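Local atomic coordinates of tight junction protein ZO-3 (Homo sapiens, PDB entry 3KFV), a protein that acts as a scaffold that links tight-junction membrane proteins such as claudins and occludin to the actin cytoskeleton, represented here by its SH3 and guanylate kinase-like domains. Residues 6-11 with 213-218; 160-165 with 278-283; 151-156 with 225-230; 139-144 with 290-295. All blocks are in the same frame, centred on the assembly; numbering follows the deposited sequence.

Interaction 1 (6-11 with 213-218)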
loop_
_atom_site.group_PDB
_atom_site.type_symbol
_atom_site.label_atom_id
_atom_site.label_comp_id
_atom_site.label_asym_id
_atom_site.label_seq_id
_atom_site.Cartn_x
_atom_site.Cartn_y
_atom_site.Cartn_z
ATOM N N TYR A 6 -10.363 14.176 -10.411
ATOM C CA TYR A 6 -9.172 13.568 -9.839
ATOM C C TYR A 6 -8.407 12.849 -10.930
ATOM O O TYR A 6 -8.993 12.255 -11.833
ATOM C CB TYR A 6 -9.535 12.595 -8.715
ATOM C CG TYR A 6 -10.220 13.249 -7.535
ATOM C CD1 TYR A 6 -9.490 13.944 -6.573
ATOM C CD2 TYR A 6 -11.594 13.170 -7.381
ATOM C CE1 TYR A 6 -10.115 14.543 -5.493
ATOM C CE2 TYR A 6 -12.234 13.763 -6.303
ATOM C CZ TYR A 6 -11.495 14.449 -5.363
ATOM O OH TYR A 6 -12.147 15.036 -4.293
ATOM N N ILE A 7 -7.088 12.912 -10.851
ATOM C CA ILE A 7 -6.254 12.334 -11.889
ATOM C C ILE A 7 -5.165 11.455 -11.275
ATOM O O ILE A 7 -4.618 11.768 -10.212
ATOM C CB ILE A 7 -5.625 13.443 -12.766
ATOM C CG1 ILE A 7 -5.671 13.050 -14.240
ATOM C CG2 ILE A 7 -4.212 13.757 -12.320
ATOM C CD1 ILE A 7 -7.056 13.081 -14.830
ATOM N N ARG A 8 -4.877 10.339 -11.933
ATOM C CA ARG A 8 -3.753 9.506 -11.534
ATOM C C ARG A 8 -2.662 9.570 -12.612
ATOM O O ARG A 8 -2.948 9.472 -13.806
ATOM C CB ARG A 8 -4.207 8.072 -11.280
ATOM C CG ARG A 8 -3.373 7.354 -10.243
ATOM C CD ARG A 8 -4.043 6.072 -9.771
ATOM N NE ARG A 8 -4.038 5.003 -10.771
ATOM C CZ ARG A 8 -3.391 3.852 -10.627
ATOM N NH1 ARG A 8 -2.694 3.617 -9.526
ATOM N NH2 ARG A 8 -3.444 2.932 -11.578
ATOM N N THR A 9 -1.416 9.756 -12.188
ATOM C CA THR A 9 -0.316 9.978 -13.119
ATOM C C THR A 9 0.437 8.681 -13.432
ATOM O O THR A 9 0.762 7.912 -12.532
ATOM C CB THR A 9 0.663 11.038 -12.565
ATOM O OG1 THR A 9 1.236 10.568 -11.341
ATOM C CG2 THR A 9 -0.060 12.347 -12.287
ATOM N N HIS A 10 0.715 8.443 -14.710
ATOM C CA HIS A 10 1.381 7.213 -15.131
ATOM C C HIS A 10 2.711 7.459 -15.845
ATOM O O HIS A 10 3.140 6.678 -16.699
ATOM C CB HIS A 10 0.439 6.365 -15.986
ATOM C CG HIS A 10 -0.739 5.847 -15.226
ATOM N ND1 HIS A 10 -0.681 4.709 -14.449
ATOM C CD2 HIS A 10 -1.999 6.328 -15.097
ATOM C CE1 HIS A 10 -1.858 4.504 -13.886
ATOM N NE2 HIS A 10 -2.675 5.471 -14.264
ATOM N N PHE A 11 3.359 8.558 -15.484
ATOM C CA PHE A 11 4.721 8.806 -15.911
ATOM C C PHE A 11 5.410 9.666 -14.856
ATOM O O PHE A 11 4.750 10.238 -13.986
ATOM C CB PHE A 11 4.753 9.469 -17.294
ATOM C CG PHE A 11 4.034 10.787 -17.359
ATOM C CD1 PHE A 11 4.739 11.983 -17.291
ATOM C CD2 PHE A 11 2.656 10.833 -17.492
ATOM C CE1 PHE A 11 4.081 13.201 -17.344
ATOM C CE2 PHE A 11 1.992 12.047 -17.551
ATOM C CZ PHE A 11 2.705 13.233 -17.477
ATOM N N LEU A 213 1.084 -3.457 -5.715
ATOM C CA LEU A 213 -0.326 -3.698 -5.412
ATOM C C LEU A 213 -1.106 -2.392 -5.371
ATOM O O LEU A 213 -2.239 -2.313 -5.856
ATOM C CB LEU A 213 -0.486 -4.451 -4.088
ATOM C CG LEU A 213 -0.062 -5.920 -4.096
ATOM C CD1 LEU A 213 0.164 -6.417 -2.685
ATOM C CD2 LEU A 213 -1.089 -6.780 -4.822
ATOM N N ASN A 214 -0.501 -1.368 -4.783
ATOM C CA ASN A 214 -1.103 -0.047 -4.814
ATOM C C ASN A 214 -1.297 0.413 -6.254
ATOM O O ASN A 214 -2.304 1.037 -6.580
ATOM C CB ASN A 214 -0.247 0.959 -4.055
ATOM C CG ASN A 214 -0.411 0.847 -2.562
ATOM O OD1 ASN A 214 -1.394 0.292 -2.076
ATOM N ND2 ASN A 214 0.547 1.378 -1.820
ATOM N N TYR A 215 -0.338 0.086 -7.115
ATOM C CA TYR A 215 -0.353 0.569 -8.488
ATOM C C TYR A 215 -1.463 -0.057 -9.327
ATOM O O TYR A 215 -2.143 0.638 -10.088
ATOM C CB TYR A 215 1.007 0.354 -9.158
ATOM C CG TYR A 215 1.133 1.089 -10.470
ATOM C CD1 TYR A 215 1.053 2.476 -10.516
ATOM C CD2 TYR A 215 1.320 0.405 -11.661
ATOM C CE1 TYR A 215 1.162 3.160 -11.708
ATOM C CE2 TYR A 215 1.428 1.084 -12.861
ATOM C CZ TYR A 215 1.349 2.460 -12.875
ATOM O OH TYR A 215 1.449 3.144 -14.057
ATOM N N VAL A 216 -1.640 -1.369 -9.194
ATOM C CA VAL A 216 -2.722 -2.056 -9.897
ATOM C C VAL A 216 -4.045 -1.901 -9.152
ATOM O O VAL A 216 -5.048 -2.490 -9.535
ATOM C CB VAL A 216 -2.429 -3.558 -10.113
ATOM C CG1 VAL A 216 -1.158 -3.736 -10.928
ATOM C CG2 VAL A 216 -2.335 -4.286 -8.779
ATOM N N GLN A 217 -4.030 -1.119 -8.077
ATOM C CA GLN A 217 -5.261 -0.714 -7.401
ATOM C C GLN A 217 -5.955 -1.825 -6.604
ATOM O O GLN A 217 -7.177 -1.834 -6.451
ATOM C CB GLN A 217 -6.220 -0.061 -8.397
ATOM C CG GLN A 217 -5.615 1.161 -9.068
ATOM C CD GLN A 217 -6.625 1.959 -9.861
ATOM O OE1 GLN A 217 -7.024 3.050 -9.444
ATOM N NE2 GLN A 217 -7.049 1.424 -11.009
ATOM N N TYR A 218 -5.153 -2.756 -6.097
ATOM C CA TYR A 218 -5.614 -3.725 -5.119
ATOM C C TYR A 218 -5.575 -3.079 -3.745
ATOM O O TYR A 218 -6.220 -3.547 -2.813
ATOM C CB TYR A 218 -4.718 -4.958 -5.146
ATOM C CG TYR A 218 -5.155 -5.986 -6.157
ATOM C CD1 TYR A 218 -5.403 -7.295 -5.776
ATOM C CD2 TYR A 218 -5.345 -5.643 -7.488
ATOM C CE1 TYR A 218 -5.815 -8.239 -6.695
ATOM C CE2 TYR A 218 -5.754 -6.584 -8.421
ATOM C CZ TYR A 218 -5.989 -7.883 -8.017
ATOM O OH TYR A 218 -6.400 -8.834 -8.930
#

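Interaction 2 (160-165 with 278-283)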
loop_
_atom_site.group_PDB
_atom_site.type_symbol
_atom_site.label_atom_id
_atom_site.label_comp_id
_atom_site.label_asym_id
_atom_site.label_seq_id
_atom_site.Cartn_x
_atom_site.Cartn_y
_atom_site.Cartn_z
ATOM N N GLN A 160 -1.447 -16.367 11.220
ATOM C CA GLN A 160 -1.896 -17.684 11.648
ATOM C C GLN A 160 -3.164 -17.557 12.480
ATOM O O GLN A 160 -4.130 -18.286 12.271
ATOM C CB GLN A 160 -0.807 -18.411 12.442
ATOM N N LYS A 161 -3.158 -16.616 13.417
ATOM C CA LYS A 161 -4.307 -16.409 14.288
ATOM C C LYS A 161 -5.557 -16.001 13.512
ATOM O O LYS A 161 -6.672 -16.403 13.861
ATOM C CB LYS A 161 -3.995 -15.374 15.372
ATOM C CG LYS A 161 -3.103 -15.887 16.491
ATOM C CD LYS A 161 -3.382 -15.142 17.791
ATOM C CE LYS A 161 -2.648 -15.776 18.966
ATOM N NZ LYS A 161 -2.953 -17.228 19.086
ATOM N N LEU A 162 -5.369 -15.206 12.460
ATOM C CA LEU A 162 -6.492 -14.736 11.651
ATOM C C LEU A 162 -7.185 -15.862 10.897
ATOM O O LEU A 162 -8.413 -15.981 10.928
ATOM C CB LEU A 162 -6.033 -13.673 10.657
ATOM C CG LEU A 162 -5.795 -12.289 11.244
ATOM C CD1 LEU A 162 -5.186 -11.372 10.195
ATOM C CD2 LEU A 162 -7.090 -11.723 11.804
ATOM N N THR A 163 -6.398 -16.678 10.208
ATOM C CA THR A 163 -6.959 -17.775 9.430
ATOM C C THR A 163 -7.474 -18.896 10.330
ATOM O O THR A 163 -8.418 -19.604 9.977
ATOM C CB THR A 163 -5.937 -18.340 8.426
ATOM O OG1 THR A 163 -4.675 -18.518 9.080
ATOM C CG2 THR A 163 -5.754 -17.383 7.268
ATOM N N ALA A 164 -6.852 -19.050 11.492
ATOM C CA ALA A 164 -7.235 -20.095 12.426
ATOM C C ALA A 164 -8.573 -19.753 13.062
ATOM O O ALA A 164 -9.383 -20.631 13.356
ATOM C CB ALA A 164 -6.170 -20.259 13.491
ATOM N N GLU A 165 -8.798 -18.462 13.270
ATOM C CA GLU A 165 -9.997 -17.995 13.943
ATOM C C GLU A 165 -11.132 -17.802 12.943
ATOM O O GLU A 165 -12.309 -17.941 13.289
ATOM C CB GLU A 165 -9.694 -16.688 14.675
ATOM C CG GLU A 165 -10.854 -16.103 15.450
ATOM C CD GLU A 165 -10.477 -14.828 16.189
ATOM O OE1 GLU A 165 -9.268 -14.533 16.290
ATOM O OE2 GLU A 165 -11.384 -14.120 16.671
ATOM N N THR A 278 -4.438 -7.407 23.008
ATOM C CA THR A 278 -4.868 -6.071 22.618
ATOM C C THR A 278 -4.495 -5.709 21.173
ATOM O O THR A 278 -5.363 -5.313 20.392
ATOM C CB THR A 278 -4.395 -5.001 23.636
ATOM O OG1 THR A 278 -5.187 -5.108 24.828
ATOM C CG2 THR A 278 -4.553 -3.602 23.071
ATOM N N TRP A 279 -3.223 -5.857 20.809
ATOM C CA TRP A 279 -2.790 -5.520 19.448
ATOM C C TRP A 279 -3.537 -6.333 18.398
ATOM O O TRP A 279 -3.802 -5.850 17.299
ATOM C CB TRP A 279 -1.282 -5.715 19.277
ATOM C CG TRP A 279 -0.819 -7.143 19.392
ATOM C CD1 TRP A 279 -0.312 -7.750 20.503
ATOM C CD2 TRP A 279 -0.810 -8.134 18.355
ATOM N NE1 TRP A 279 0.011 -9.056 20.224
ATOM C CE2 TRP A 279 -0.282 -9.318 18.912
ATOM C CE3 TRP A 279 -1.196 -8.137 17.009
ATOM C CZ2 TRP A 279 -0.130 -10.493 18.171
ATOM C CZ3 TRP A 279 -1.044 -9.308 16.273
ATOM C CH2 TRP A 279 -0.517 -10.468 16.858
ATOM N N TYR A 280 -3.868 -7.570 18.750
ATOM C CA TYR A 280 -4.607 -8.455 17.866
ATOM C C TYR A 280 -6.052 -7.987 17.722
ATOM O O TYR A 280 -6.635 -8.075 16.642
ATOM C CB TYR A 280 -4.567 -9.885 18.400
ATOM C CG TYR A 280 -5.246 -10.882 17.495
ATOM C CD1 TYR A 280 -4.659 -11.266 16.296
ATOM C CD2 TYR A 280 -6.475 -11.439 17.835
ATOM C CE1 TYR A 280 -5.275 -12.174 15.461
ATOM C CE2 TYR A 280 -7.100 -12.346 17.007
ATOM C CZ TYR A 280 -6.495 -12.712 15.821
ATOM O OH TYR A 280 -7.109 -13.615 14.982
ATOM N N GLN A 281 -6.621 -7.493 18.820
ATOM C CA GLN A 281 -7.971 -6.933 18.809
ATOM C C GLN A 281 -8.045 -5.701 17.906
ATOM O O GLN A 281 -8.856 -5.646 16.974
ATOM C CB GLN A 281 -8.417 -6.569 20.228
ATOM C CG GLN A 281 -8.608 -7.767 21.156
ATOM C CD GLN A 281 -9.751 -8.674 20.728
ATOM O OE1 GLN A 281 -9.533 -9.818 20.323
ATOM N NE2 GLN A 281 -10.974 -8.164 20.810
ATOM N N GLU A 282 -7.196 -4.715 18.188
ATOM C CA GLU A 282 -7.089 -3.531 17.344
ATOM C C GLU A 282 -6.862 -3.914 15.886
ATOM O O GLU A 282 -7.442 -3.312 14.982
ATOM C CB GLU A 282 -5.984 -2.602 17.851
ATOM C CG GLU A 282 -6.507 -1.511 18.784
ATOM C CD GLU A 282 -5.458 -0.976 19.759
ATOM O OE1 GLU A 282 -4.326 -0.649 19.330
ATOM O OE2 GLU A 282 -5.783 -0.866 20.965
ATOM N N LEU A 283 -6.031 -4.924 15.656
ATOM C CA LEU A 283 -5.796 -5.386 14.295
ATOM C C LEU A 283 -7.118 -5.707 13.623
ATOM O O LEU A 283 -7.451 -5.125 12.596
ATOM C CB LEU A 283 -4.879 -6.610 14.274
ATOM C CG LEU A 283 -4.633 -7.277 12.914
ATOM C CD1 LEU A 283 -4.199 -6.273 11.851
ATOM C CD2 LEU A 283 -3.612 -8.400 13.032
#

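Interaction 3 (151-156 with 225-230)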
loop_
_atom_site.group_PDB
_atom_site.type_symbol
_atom_site.label_atom_id
_atom_site.label_comp_id
_atom_site.label_asym_id
_atom_site.label_seq_id
_atom_site.Cartn_x
_atom_site.Cartn_y
_atom_site.Cartn_z
ATOM N N LEU A 151 3.038 -5.999 8.348
ATOM C CA LEU A 151 4.461 -5.704 8.467
ATOM C C LEU A 151 4.819 -5.578 9.933
ATOM O O LEU A 151 3.979 -5.206 10.749
ATOM C CB LEU A 151 4.801 -4.402 7.750
ATOM C CG LEU A 151 4.429 -4.331 6.274
ATOM C CD1 LEU A 151 4.764 -2.957 5.718
ATOM C CD2 LEU A 151 5.141 -5.423 5.491
ATOM N N GLY A 152 6.066 -5.881 10.271
ATOM C CA GLY A 152 6.471 -5.906 11.663
ATOM C C GLY A 152 6.854 -7.303 12.106
ATOM O O GLY A 152 6.785 -8.251 11.326
ATOM N N PRO A 153 7.251 -7.443 13.374
ATOM C CA PRO A 153 7.840 -8.694 13.856
ATOM C C PRO A 153 6.814 -9.737 14.292
ATOM O O PRO A 153 7.178 -10.635 15.055
ATOM C CB PRO A 153 8.663 -8.245 15.075
ATOM C CG PRO A 153 8.563 -6.734 15.121
ATOM C CD PRO A 153 7.304 -6.394 14.398
ATOM N N VAL A 154 5.569 -9.630 13.831
ATOM C CA VAL A 154 4.554 -10.622 14.187
ATOM C C VAL A 154 3.659 -10.981 13.023
ATOM O O VAL A 154 2.577 -11.534 13.218
ATOM C CB VAL A 154 3.663 -10.164 15.351
ATOM C CG1 VAL A 154 4.439 -10.199 16.658
ATOM C CG2 VAL A 154 3.089 -8.777 15.078
ATOM N N ALA A 155 4.114 -10.669 11.816
ATOM C CA ALA A 155 3.349 -10.998 10.621
ATOM C C ALA A 155 2.921 -12.461 10.663
ATOM O O ALA A 155 1.759 -12.785 10.422
ATOM C CB ALA A 155 4.160 -10.709 9.368
ATOM N N ASP A 156 3.863 -13.341 10.984
ATOM C CA ASP A 156 3.576 -14.773 11.019
ATOM C C ASP A 156 2.510 -15.121 12.058
ATOM O O ASP A 156 1.539 -15.819 11.756
ATOM C CB ASP A 156 4.858 -15.594 11.236
ATOM C CG ASP A 156 5.645 -15.157 12.466
ATOM O OD1 ASP A 156 5.255 -14.166 13.123
ATOM O OD2 ASP A 156 6.664 -15.813 12.777
ATOM N N PHE A 225 3.457 -3.183 12.966
ATOM C CA PHE A 225 3.477 -3.376 14.413
ATOM C C PHE A 225 4.783 -2.890 15.027
ATOM O O PHE A 225 5.863 -3.342 14.643
ATOM C CB PHE A 225 3.274 -4.852 14.745
ATOM C CG PHE A 225 1.898 -5.352 14.442
ATOM C CD1 PHE A 225 0.853 -5.126 15.329
ATOM C CD2 PHE A 225 1.644 -6.047 13.276
ATOM C CE1 PHE A 225 -0.421 -5.582 15.060
ATOM C CE2 PHE A 225 0.367 -6.511 13.000
ATOM C CZ PHE A 225 -0.667 -6.277 13.896
ATOM N N ILE A 226 4.677 -1.979 15.989
ATOM C CA ILE A 226 5.851 -1.367 16.597
ATOM C C ILE A 226 6.222 -2.057 17.900
ATOM O O ILE A 226 5.433 -2.062 18.847
ATOM C CB ILE A 226 5.627 0.133 16.885
ATOM C CG1 ILE A 226 4.833 0.789 15.758
ATOM C CG2 ILE A 226 6.959 0.848 17.069
ATOM C CD1 ILE A 226 4.438 2.214 16.047
ATOM N N PRO A 227 7.433 -2.634 17.955
ATOM C CA PRO A 227 7.956 -3.316 19.141
ATOM C C PRO A 227 8.480 -2.330 20.179
ATOM O O PRO A 227 9.164 -1.378 19.813
ATOM C CB PRO A 227 9.135 -4.131 18.590
ATOM C CG PRO A 227 9.120 -3.936 17.087
ATOM C CD PRO A 227 8.396 -2.665 16.845
ATOM N N GLU A 228 8.155 -2.560 21.448
ATOM C CA GLU A 228 8.742 -1.801 22.547
ATOM C C GLU A 228 10.255 -1.929 22.521
ATOM O O GLU A 228 10.974 -0.937 22.368
ATOM C CB GLU A 228 8.247 -2.339 23.888
ATOM C CG GLU A 228 7.030 -1.648 24.455
ATOM C CD GLU A 228 6.460 -2.403 25.641
ATOM O OE1 GLU A 228 6.859 -3.573 25.839
ATOM O OE2 GLU A 228 5.613 -1.832 26.369
ATOM N N SER A 229 10.729 -3.161 22.675
ATOM C CA SER A 229 12.155 -3.437 22.794
ATOM C C SER A 229 12.468 -4.865 22.376
ATOM O O SER A 229 11.566 -5.691 22.235
ATOM C CB SER A 229 12.609 -3.222 24.238
ATOM O OG SER A 229 11.773 -3.919 25.146
ATOM N N ARG A 230 13.753 -5.154 22.187
ATOM C CA ARG A 230 14.192 -6.497 21.824
ATOM C C ARG A 230 13.776 -7.535 22.870
ATOM O O ARG A 230 13.279 -8.611 22.525
ATOM C CB ARG A 230 15.702 -6.521 21.590
ATOM C CG ARG A 230 16.153 -5.561 20.507
ATOM C CD ARG A 230 17.664 -5.509 20.395
ATOM N NE ARG A 230 18.108 -4.635 19.308
ATOM C CZ ARG A 230 18.140 -3.305 19.377
ATOM N NH1 ARG A 230 17.743 -2.679 20.481
ATOM N NH2 ARG A 230 18.564 -2.599 18.336
#

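Interaction 4 (139-144 with 290-295)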
loop_
_atom_site.group_PDB
_atom_site.type_symbol
_atom_site.label_atom_id
_atom_site.label_comp_id
_atom_site.label_asym_id
_atom_site.label_seq_id
_atom_site.Cartn_x
_atom_site.Cartn_y
_atom_site.Cartn_z
ATOM N N LEU A 139 -13.492 8.004 -6.234
ATOM C CA LEU A 139 -13.467 7.220 -4.999
ATOM C C LEU A 139 -14.696 6.324 -4.841
ATOM O O LEU A 139 -15.833 6.783 -4.949
ATOM C CB LEU A 139 -13.357 8.136 -3.780
ATOM C CG LEU A 139 -11.999 8.772 -3.484
ATOM C CD1 LEU A 139 -12.129 9.771 -2.345
ATOM C CD2 LEU A 139 -10.950 7.715 -3.165
ATOM N N ARG A 140 -14.458 5.044 -4.575
ATOM C CA ARG A 140 -15.534 4.104 -4.279
ATOM C C ARG A 140 -15.082 3.122 -3.209
ATOM O O ARG A 140 -13.894 2.892 -3.025
ATOM C CB ARG A 140 -15.949 3.324 -5.528
ATOM C CG ARG A 140 -16.529 4.165 -6.653
ATOM C CD ARG A 140 -17.929 4.663 -6.357
ATOM N NE ARG A 140 -18.588 5.159 -7.564
ATOM C CZ ARG A 140 -18.588 6.430 -7.963
ATOM N NH1 ARG A 140 -17.959 7.358 -7.251
ATOM N NH2 ARG A 140 -19.224 6.774 -9.080
ATOM N N GLU A 141 -16.043 2.545 -2.505
ATOM C CA GLU A 141 -15.765 1.468 -1.575
ATOM C C GLU A 141 -15.393 0.256 -2.418
ATOM O O GLU A 141 -15.994 0.023 -3.462
ATOM C CB GLU A 141 -17.017 1.183 -0.755
ATOM C CG GLU A 141 -16.786 0.443 0.539
ATOM C CD GLU A 141 -18.069 0.306 1.343
ATOM O OE1 GLU A 141 -19.007 1.108 1.106
ATOM O OE2 GLU A 141 -18.140 -0.599 2.206
ATOM N N ALA A 142 -14.397 -0.504 -1.983
ATOM C CA ALA A 142 -13.956 -1.656 -2.751
ATOM C C ALA A 142 -15.100 -2.639 -2.933
ATOM O O ALA A 142 -15.853 -2.917 -1.997
ATOM C CB ALA A 142 -12.781 -2.333 -2.077
ATOM N N SER A 143 -15.239 -3.153 -4.149
ATOM C CA SER A 143 -16.253 -4.157 -4.433
ATOM C C SER A 143 -15.600 -5.519 -4.334
ATOM O O SER A 143 -15.997 -6.466 -5.002
ATOM C CB SER A 143 -16.831 -3.957 -5.827
ATOM O OG SER A 143 -15.803 -4.030 -6.803
ATOM N N PHE A 144 -14.567 -5.592 -3.508
ATOM C CA PHE A 144 -13.868 -6.842 -3.243
ATOM C C PHE A 144 -13.173 -6.725 -1.890
ATOM O O PHE A 144 -12.977 -5.619 -1.375
ATOM C CB PHE A 144 -12.863 -7.155 -4.359
ATOM C CG PHE A 144 -11.767 -6.140 -4.499
ATOM C CD1 PHE A 144 -10.532 -6.348 -3.910
ATOM C CD2 PHE A 144 -11.969 -4.976 -5.216
ATOM C CE1 PHE A 144 -9.519 -5.415 -4.035
ATOM C CE2 PHE A 144 -10.954 -4.033 -5.342
ATOM C CZ PHE A 144 -9.732 -4.255 -4.749
ATOM N N GLN A 290 -11.144 -0.283 7.693
ATOM C CA GLN A 290 -10.532 0.217 6.470
ATOM C C GLN A 290 -11.064 -0.493 5.235
ATOM O O GLN A 290 -10.895 -0.008 4.123
ATOM C CB GLN A 290 -9.003 0.145 6.557
ATOM C CG GLN A 290 -8.447 0.998 7.684
ATOM C CD GLN A 290 -6.978 1.318 7.522
ATOM O OE1 GLN A 290 -6.347 0.915 6.543
ATOM N NE2 GLN A 290 -6.418 2.048 8.483
ATOM N N GLN A 291 -11.735 -1.623 5.436
ATOM C CA GLN A 291 -12.373 -2.342 4.335
ATOM C C GLN A 291 -13.586 -1.586 3.803
ATOM O O GLN A 291 -14.025 -1.813 2.674
ATOM C CB GLN A 291 -12.794 -3.743 4.775
ATOM C CG GLN A 291 -13.757 -4.426 3.820
ATOM C CD GLN A 291 -13.121 -4.717 2.491
ATOM O OE1 GLN A 291 -11.948 -5.064 2.428
ATOM N NE2 GLN A 291 -13.888 -4.573 1.412
ATOM N N THR A 292 -14.129 -0.688 4.621
ATOM C CA THR A 292 -15.282 0.107 4.212
ATOM C C THR A 292 -14.863 1.467 3.635
ATOM O O THR A 292 -15.670 2.151 2.998
ATOM C CB THR A 292 -16.277 0.319 5.376
ATOM O OG1 THR A 292 -15.722 1.239 6.327
ATOM C CG2 THR A 292 -16.611 -1.009 6.069
ATOM N N ARG A 293 -13.607 1.851 3.863
ATOM C CA ARG A 293 -13.074 3.108 3.339
ATOM C C ARG A 293 -13.000 3.069 1.826
ATOM O O ARG A 293 -12.608 2.055 1.247
ATOM C CB ARG A 293 -11.671 3.380 3.880
ATOM C CG ARG A 293 -11.583 3.697 5.363
ATOM C CD ARG A 293 -10.249 4.357 5.647
ATOM N NE ARG A 293 -9.830 4.271 7.045
ATOM C CZ ARG A 293 -10.459 4.867 8.056
ATOM N NH1 ARG A 293 -11.565 5.576 7.836
ATOM N NH2 ARG A 293 -9.991 4.745 9.293
ATOM N N PRO A 294 -13.365 4.182 1.176
ATOM C CA PRO A 294 -13.349 4.313 -0.285
ATOM C C PRO A 294 -11.929 4.396 -0.851
ATOM O O PRO A 294 -11.096 5.152 -0.354
ATOM C CB PRO A 294 -14.071 5.648 -0.508
ATOM C CG PRO A 294 -13.800 6.405 0.751
ATOM C CD PRO A 294 -13.974 5.363 1.810
ATOM N N ILE A 295 -11.666 3.621 -1.894
ATOM C CA ILE A 295 -10.372 3.641 -2.553
ATOM C C ILE A 295 -10.484 4.231 -3.962
ATOM O O ILE A 295 -11.585 4.351 -4.511
ATOM C CB ILE A 295 -9.783 2.223 -2.638
ATOM C CG1 ILE A 295 -10.714 1.301 -3.430
ATOM C CG2 ILE A 295 -9.563 1.666 -1.250
ATOM C CD1 ILE A 295 -10.216 -0.124 -3.537
#

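Interaction 1 (6-11 with 213-218)
Arg8 stacks one face of its guanidinium on the side chain of Gln217, the guanidinium and amide planes only 6° apart. The two side chains come from opposite directions, and Gln217 CD lies 3.7 Å from Arg8 NH2. In its own plane the same guanidinium grips one backbone oxygen end-on with two nitrogens: Arg8 NH1 is 3.1 Å and Arg8 NH2 3.0 Å from Tyr215 O. That carbonyl belongs to the last turn of helix 207-215, which closes in a Schellman motif at Gln217, and the partial negative charge of a helix C-terminus would suit a cationic partner. Tyr215 has CG anti to the backbone N (chi1 -168°), which brings its hydroxyl up to His10; there Tyr215 OH and His10 ND1 share a straight 2.7 Å hydrogen bond near the imidazole plane. The hydroxyl also bonds to Thr126. A leucine in place of Arg8 would probably leave the helix-end carbonyl without its double donor and Glu135 without its salt-bridge mate. Glu135, on strand 134-141, takes Arg8 NE and His10 NE2 together, while Tyr131 stacks on His10. The contact thus joins SH3 strand 5-9 and its neighbour 134-141 to the C-terminal end of guanylate kinase-like helix 207-215.

Interaction 2 (160-165 with 278-283)
Tyr280 drives its ring from helix 278-290 against helix 155-165, and its hydroxyl gives a hydrogen bond to Glu165, with Tyr280 OH 2.7 Å from Glu165 OE1. The carboxylate is met on its anti side, 33° out of its plane. An extended glutamate, CG anti to the backbone N (chi1 -179°), slides past the tyrosine in the opposite direction to place that oxygen at the ring edge. In the packed part, Lys161 CB is 3.4 Å from Tyr280 CE1, and Leu162 CD2 is 4.1 Å from the same atom. Deeper still, Leu162 CD1 meets Leu283 CD2 at 4.4 Å, while Leu202 of the parallel sheet also touches Leu162. The outer side, with Glu165 and the rest of the Lys161 chain, is looser: Lys161 passes CD over the rim of one ring face, and its amine lies beyond the contact. The short helix segments cross at -65° with axes 11.9 Å apart, a separation bridged largely by the tyrosine. Replacing Tyr280 by alanine is likely to open a gap between the helices and leave Glu165 OE1 without its hydroxyl donor. Since Glu165 OE2 forms a salt bridge with Lys284, the carboxylate is probably ionised, serving a neutral donor and a charged one through different oxygens.

Interaction 3 (151-156 with 225-230)
Gly152, Pro153 and Val154 form the turn between strand 148-151 and helix 155-165, the place of the P-loop in guanylate kinases, and pack against Phe225 and Pro227 on strand 221-227. The lysine of a classical P-loop is absent here, consistent with a scaffolding role. Just before the turn, Phe225 N donates to Leu151 O at 3.0 Å, a bond between the parallel strands 148-151 and 221-227. Val154, at the N-cap of the helix, sets CG2 over the face of the Phe225 ring, 4.0 Å from its centroid, a CH-pi contact with the two side chains at about a right angle. The prolines meet through their outer carbons, Pro153 CG lying 3.5 Å from Pro227 CG. Gly152 has a positive phi (115°), and a side chain there would run into Phe225 N. Beyond the contact, Trp279 of helix 278-290 meets the Phe225 ring edge-to-face, Ile270 and Leu272 of strand 268-272 also touch it, and Asp156 ties the new helix to Arg237 of helix 230-240.

Interaction 4 (139-144 with 290-295)
Arg140 and Ile295 pair in the antiparallel ladder between strands 134-141 and 294-298, the split SH3 arrangement of MAGUK proteins, in which strands on both flanks of the guanylate kinase-like domain complete the SH3 sheet. Arg140 N donates almost straight to Ile295 O (3.0 Å, 171°), and Ile295 N returns a bond to Arg140 O. The Ile295 side chain leaves this hydrogen-bonded pair with CB 4.2 Å from Arg140 O. Its CG1, held between the backbone N and the carbonyl carbon (chi1 60°), stays beside the same oxygen, Ile295 CG1 to Arg140 O being 3.6 Å. An extended chi2 then carries CD1 on to Ala142 and Phe144: Ile295 CD1 lies 3.7 Å from Ala142 CB and 4.3 Å from Phe144 CZ, approaching that ring obliquely. Ala142 CB in turn sits over one face of the Phe144 ring, near its rim. Next to the Arg140-Ile295 pair, Leu139 CB lies 4.2 Å from Pro294 CB. Glu141 lays its extended side chain along the backbone of Thr292. The turn from helix 278-290 is tied down by Gln291, whose OE1 accepts from Arg146 N, while Gln291 NE2 donates to Phe144 O at 3.1 Å from above the carbonyl plane.

Interactions 1 and 4 lie 15 Å apart (centres) on the SH3 side and reach the same antiparallel sheet, where strand 134-141 runs between 5-9 and 294-298; they touch where Phe144 packs on the backbone carbonyls of Gln217 and Tyr218. Interactions 2 and 3, with centres 14 Å apart, share helix 155-165 in the guanylate kinase-like domain and meet where Phe225 packs on Trp279 and Leu283. The centres of interactions 1 and 2 are 30 Å apart. Along the chain, residues 139-144 and 290-295 enclose interactions 2 and 3, so the sheet is completed only after the kinase-like domain; the segments of interaction 1, which joins SH3 strand 5-9 to helix 207-215, alternate with those of the other three.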